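Local coordinates for protein oxidoreductase (Listeria innocua, PDB 3E18) that binds NAD in a Rossmann-type domain and is probably a dehydrogenase of the GFO/IDH/MocA family, its substrate and reaction unknown, at residues Ala72-Ser77 with Gly161-Leu166. Sequence-based numbering, arbitrary orientation.
Sequences ATPNDS and GDWRHL. With NAD (nicotinamide-adenine-dinucleotide), chain E.
Pro74 sets its CB-CG edge over one face of the Trp163 indole: its CG sits 3.8 Å from the centroid of the five-membered ring and almost exactly on the ring normal, a CH-pi contact, while Pro74 CB reaches Trp163 CD2 at 3.7 Å. On the opposite face of the indole are Asp162 OD1 and Arg164 CG, both offset toward the rim, and CZ2 of the ring lies over the Arg164 guanidinium. Against this tight packing the rim is looser: Asn75 comes in at the edge of the six-membered ring, ND2 3.8 Å from Trp163 CZ3, with the amide plane turned 79° from the indole, and Trp163 itself stays partly exposed. Gly170 O takes a hydrogen bond from that ND2.

Trp163 CG stands between its own backbone N and carbonyl carbon (chi1 61°), which carries the indole across to the proline and its NE1 to the NAD diphosphate. There Trp163 NE1 donates to NAD O2A at 2.9 Å and, at longer range, to NAD O3. Arg164 NH2 meets NAD O1N at 2.7 Å in a nearly straight bond (165°). Asn75 OD1 lies 2.7 Å from the ribose hydroxyl NAD O3D, close enough for a hydrogen bond, though Thr73 O is also near that hydroxyl.

The loop after strand 68-71 thus meets a 3-10 turn of the C-terminal domain beside the diphosphate and ribose of NAD, consistent with the interdomain cofactor cleft of a GFO/IDH/MocA-type oxidoreductase.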
ATOM      1  N   ALA A  72       5.136 -20.438  27.279  1.00 29.66           N
ATOM      2  CA  ALA A  72       3.972 -19.844  26.636  1.00 30.89           C
ATOM      3  C   ALA A  72       3.247 -18.892  27.595  1.00 30.03           C
ATOM      4  O   ALA A  72       2.019 -18.948  27.769  1.00 33.21           O
ATOM      5  CB  ALA A  72       3.040 -20.933  26.125  1.00 32.37           C
ATOM      6  N   THR A  73       4.026 -18.013  28.214  1.00 29.93           N
ATOM      7  CA  THR A  73       3.517 -16.988  29.127  1.00 28.58           C
ATOM      8  C   THR A  73       3.431 -15.654  28.361  1.00 35.27           C
ATOM      9  O   THR A  73       3.938 -15.576  27.238  1.00 31.90           O
ATOM     10  CB  THR A  73       4.451 -16.846  30.338  1.00 33.01           C
ATOM     11  OG1 THR A  73       5.743 -16.412  29.886  1.00 27.33           O
ATOM     12  CG2 THR A  73       4.584 -18.159  31.078  1.00 33.86           C
ATOM     13  N   PRO A  74       2.773 -14.614  28.936  1.00 35.78           N
ATOM     14  CA  PRO A  74       2.840 -13.279  28.313  1.00 30.84           C
ATOM     15  C   PRO A  74       4.272 -12.780  28.050  1.00 32.07           C
ATOM     16  O   PRO A  74       5.225 -13.231  28.681  1.00 29.57           O
ATOM     17  CB  PRO A  74       2.109 -12.386  29.315  1.00 34.57           C
ATOM     18  CG  PRO A  74       1.123 -13.304  29.966  1.00 31.42           C
ATOM     19  CD  PRO A  74       1.868 -14.611  30.107  1.00 34.09           C
ATOM     20  N   ASN A  75       4.408 -11.858  27.110  1.00 27.99           N
ATOM     21  CA  ASN A  75       5.713 -11.540  26.522  1.00 29.15           C
ATOM     22  C   ASN A  75       6.784 -11.005  27.461  1.00 32.38           C
ATOM     23  O   ASN A  75       7.974 -11.225  27.226  1.00 36.97           O
ATOM     24  CB  ASN A  75       5.529 -10.572  25.355  1.00 30.21           C
ATOM     25  CG  ASN A  75       4.760 -11.181  24.221  1.00 31.17           C
ATOM     26  OD1 ASN A  75       4.721 -12.410  24.071  1.00 31.05           O
ATOM     27  ND2 ASN A  75       4.139 -10.332  23.398  1.00 29.97           N
ATOM     28  N   ASP A  76       6.356 -10.302  28.507  1.00 32.92           N
ATOM     29  CA  ASP A  76       7.282  -9.660  29.439  1.00 34.23           C
ATOM     30  C   ASP A  76       8.020 -10.645  30.341  1.00 35.71           C
ATOM     31  O   ASP A  76       9.085 -10.324  30.867  1.00 36.19           O
ATOM     32  CB  ASP A  76       6.573  -8.566  30.264  1.00 28.78           C
ATOM     33  CG  ASP A  76       5.434  -9.106  31.123  1.00 35.36           C
ATOM     34  OD1 ASP A  76       4.514  -9.769  30.586  1.00 38.06           O
ATOM     35  OD2 ASP A  76       5.447  -8.843  32.343  1.00 40.63           O
ATOM     36  N   SER A  77       7.471 -11.847  30.494  1.00 30.79           N
ATOM     37  CA  SER A  77       8.090 -12.863  31.339  1.00 32.47           C
ATOM     38  C   SER A  77       9.015 -13.846  30.607  1.00 33.77           C
ATOM     39  O   SER A  77       9.659 -14.667  31.255  1.00 28.51           O
ATOM     40  CB  SER A  77       7.014 -13.617  32.142  1.00 32.78           C
ATOM     41  OG  SER A  77       6.028 -14.165  31.287  1.00 36.35           O
ATOM     42  N   GLY A 161      -8.363 -10.712  24.208  1.00 54.17           N
ATOM     43  CA  GLY A 161      -8.078 -10.619  25.640  1.00 53.53           C
ATOM     44  C   GLY A 161      -8.182  -9.181  26.131  1.00 53.68           C
ATOM     45  O   GLY A 161      -8.969  -8.430  25.546  1.00 56.51           O
ATOM     46  N   ASP A 162      -7.454  -8.719  27.162  1.00 51.49           N
ATOM     47  CA  ASP A 162      -6.438  -9.343  28.065  1.00 45.44           C
ATOM     48  C   ASP A 162      -5.094  -8.579  28.047  1.00 40.81           C
ATOM     49  O   ASP A 162      -5.058  -7.406  27.673  1.00 38.82           O
ATOM     50  CB  ASP A 162      -6.317 -10.898  28.047  1.00 50.16           C
ATOM     51  CG  ASP A 162      -5.411 -11.465  26.919  1.00 58.77           C
ATOM     52  OD1 ASP A 162      -4.750 -10.719  26.148  1.00 53.73           O
ATOM     53  OD2 ASP A 162      -5.390 -12.716  26.810  1.00 59.27           O
ATOM     54  N   TRP A 163      -4.013  -9.240  28.455  1.00 37.87           N
ATOM     55  CA  TRP A 163      -2.676  -8.641  28.563  1.00 33.94           C
ATOM     56  C   TRP A 163      -2.120  -8.041  27.264  1.00 30.73           C
ATOM     57  O   TRP A 163      -1.200  -7.221  27.292  1.00 34.86           O
ATOM     58  CB  TRP A 163      -1.695  -9.672  29.130  1.00 34.80           C
ATOM     59  CG  TRP A 163      -1.539 -10.911  28.275  1.00 37.40           C
ATOM     60  CD1 TRP A 163      -2.225 -12.093  28.396  1.00 35.05           C
ATOM     61  CD2 TRP A 163      -0.638 -11.082  27.170  1.00 30.84           C
ATOM     62  NE1 TRP A 163      -1.805 -12.983  27.436  1.00 37.72           N
ATOM     63  CE2 TRP A 163      -0.828 -12.390  26.675  1.00 29.80           C
ATOM     64  CE3 TRP A 163       0.318 -10.256  26.558  1.00 36.78           C
ATOM     65  CZ2 TRP A 163      -0.097 -12.894  25.597  1.00 36.08           C
ATOM     66  CZ3 TRP A 163       1.039 -10.754  25.481  1.00 32.76           C
ATOM     67  CH2 TRP A 163       0.829 -12.060  25.011  1.00 31.65           C
ATOM     68  N   ARG A 164      -2.666  -8.480  26.132  1.00 32.43           N
ATOM     69  CA  ARG A 164      -2.329  -7.938  24.814  1.00 32.03           C
ATOM     70  C   ARG A 164      -2.746  -6.480  24.585  1.00 34.99           C
ATOM     71  O   ARG A 164      -2.311  -5.860  23.612  1.00 33.39           O
ATOM     72  CB  ARG A 164      -2.933  -8.812  23.719  1.00 30.96           C
ATOM     73  CG  ARG A 164      -2.087 -10.016  23.350  1.00 33.53           C
ATOM     74  CD  ARG A 164      -2.752 -10.793  22.225  1.00 40.03           C
ATOM     75  NE  ARG A 164      -2.177 -12.123  22.036  1.00 43.64           N
ATOM     76  CZ  ARG A 164      -2.531 -13.200  22.738  1.00 44.54           C
ATOM     77  NH1 ARG A 164      -3.450 -13.120  23.694  1.00 37.64           N
ATOM     78  NH2 ARG A 164      -1.953 -14.362  22.488  1.00 42.73           N
ATOM     79  N   HIS A 165      -3.591  -5.938  25.466  1.00 36.61           N
ATOM     80  CA  HIS A 165      -3.968  -4.518  25.403  1.00 36.38           C
ATOM     81  C   HIS A 165      -2.950  -3.588  26.061  1.00 37.16           C
ATOM     82  O   HIS A 165      -3.091  -2.362  25.976  1.00 39.65           O
ATOM     83  CB  HIS A 165      -5.332  -4.284  26.063  1.00 38.10           C
ATOM     84  CG  HIS A 165      -6.484  -4.872  25.312  1.00 45.86           C
ATOM     85  ND1 HIS A 165      -7.393  -4.104  24.613  1.00 51.12           N
ATOM     86  CD2 HIS A 165      -6.882  -6.156  25.157  1.00 49.94           C
ATOM     87  CE1 HIS A 165      -8.300  -4.888  24.060  1.00 49.08           C
ATOM     88  NE2 HIS A 165      -8.012  -6.139  24.374  1.00 55.63           N
ATOM     89  N   LEU A 166      -1.935  -4.158  26.719  1.00 34.74           N
ATOM     90  CA  LEU A 166      -1.055  -3.387  27.601  1.00 34.51           C
ATOM     91  C   LEU A 166       0.389  -3.366  27.134  1.00 31.26           C
ATOM     92  O   LEU A 166       0.935  -4.408  26.755  1.00 32.89           O
ATOM     93  CB  LEU A 166      -1.129  -3.942  29.025  1.00 38.11           C
ATOM     94  CG  LEU A 166      -2.522  -3.843  29.659  1.00 42.28           C
ATOM     95  CD1 LEU A 166      -2.688  -4.826  30.799  1.00 43.68           C
ATOM     96  CD2 LEU A 166      -2.798  -2.412  30.110  1.00 47.25           C
TER
HETATM   97  PA  NAD E 360      -2.795 -16.548  27.788  1.00 38.54           P
HETATM   98  O1A NAD E 360      -3.961 -17.245  27.198  1.00 43.57           O
HETATM   99  O2A NAD E 360      -3.141 -15.341  28.560  1.00 41.27           O
HETATM  100  O5B NAD E 360      -1.945 -17.570  28.688  1.00 42.35           O
HETATM  101  C5B NAD E 360      -0.744 -17.226  29.343  1.00 43.64           C
HETATM  102  C4B NAD E 360      -0.627 -18.126  30.569  1.00 38.53           C
HETATM  103  O4B NAD E 360       0.617 -17.937  31.218  1.00 40.14           O
HETATM  104  C3B NAD E 360      -1.717 -17.809  31.588  1.00 43.75           C
HETATM  105  O3B NAD E 360      -2.396 -18.997  31.918  1.00 36.76           O
HETATM  106  C2B NAD E 360      -0.956 -17.266  32.780  1.00 43.33           C
HETATM  107  O2B NAD E 360      -1.559 -17.597  34.010  1.00 42.25           O
HETATM  108  C1B NAD E 360       0.409 -17.908  32.614  1.00 41.81           C
HETATM  109  N9A NAD E 360       1.495 -17.156  33.263  1.00 43.32           N
HETATM  110  C8A NAD E 360       1.631 -15.792  33.364  1.00 40.11           C
HETATM  111  N7A NAD E 360       2.782 -15.523  34.026  1.00 42.23           N
HETATM  112  C5A NAD E 360       3.373 -16.698  34.349  1.00 46.39           C
HETATM  113  C6A NAD E 360       4.546 -17.003  35.030  1.00 43.49           C
HETATM  114  N6A NAD E 360       5.398 -16.025  35.334  1.00 39.35           N
HETATM  115  N1A NAD E 360       4.900 -18.331  35.215  1.00 39.31           N
HETATM  116  C2A NAD E 360       4.097 -19.348  34.737  1.00 39.51           C
HETATM  117  N3A NAD E 360       2.933 -19.037  34.065  1.00 44.80           N
HETATM  118  C4A NAD E 360       2.575 -17.734  33.876  1.00 44.44           C
HETATM  119  O3  NAD E 360      -1.764 -16.157  26.601  1.00 30.37           O
HETATM  120  PN  NAD E 360      -1.656 -16.912  25.200  1.00 33.66           P
HETATM  121  O1N NAD E 360      -2.582 -16.282  24.221  1.00 36.74           O
HETATM  122  O2N NAD E 360      -1.656 -18.380  25.392  1.00 33.42           O
HETATM  123  O5D NAD E 360      -0.157 -16.465  24.722  1.00 29.86           O
HETATM  124  C5D NAD E 360       1.007 -16.775  25.456  1.00 29.54           C
HETATM  125  C4D NAD E 360       2.247 -16.649  24.543  1.00 29.44           C
HETATM  126  O4D NAD E 360       2.041 -17.383  23.349  1.00 35.70           O
HETATM  127  C3D NAD E 360       2.525 -15.222  24.102  1.00 30.00           C
HETATM  128  O3D NAD E 360       3.927 -15.040  23.966  1.00 28.42           O
HETATM  129  C2D NAD E 360       1.908 -15.112  22.723  1.00 33.81           C
HETATM  130  O2D NAD E 360       2.632 -14.195  21.935  1.00 37.40           O
HETATM  131  C1D NAD E 360       2.073 -16.534  22.203  1.00 37.48           C
HETATM  132  N1N NAD E 360       1.090 -16.963  21.173  1.00 38.11           N
HETATM  133  C2N NAD E 360       1.603 -17.430  19.995  1.00 40.47           C
HETATM  134  C3N NAD E 360       0.783 -17.866  18.960  1.00 42.63           C
HETATM  135  C7N NAD E 360       1.409 -18.576  17.799  1.00 36.73           C
HETATM  136  O7N NAD E 360       0.633 -18.837  16.661  1.00 44.48           O
HETATM  137  N7N NAD E 360       2.687 -18.964  17.858  1.00 33.66           N
HETATM  138  C4N NAD E 360      -0.607 -17.860  19.141  1.00 36.56           C
HETATM  139  C5N NAD E 360      -1.133 -17.400  20.351  1.00 34.24           C
HETATM  140  C6N NAD E 360      -0.272 -16.961  21.365  1.00 38.87           C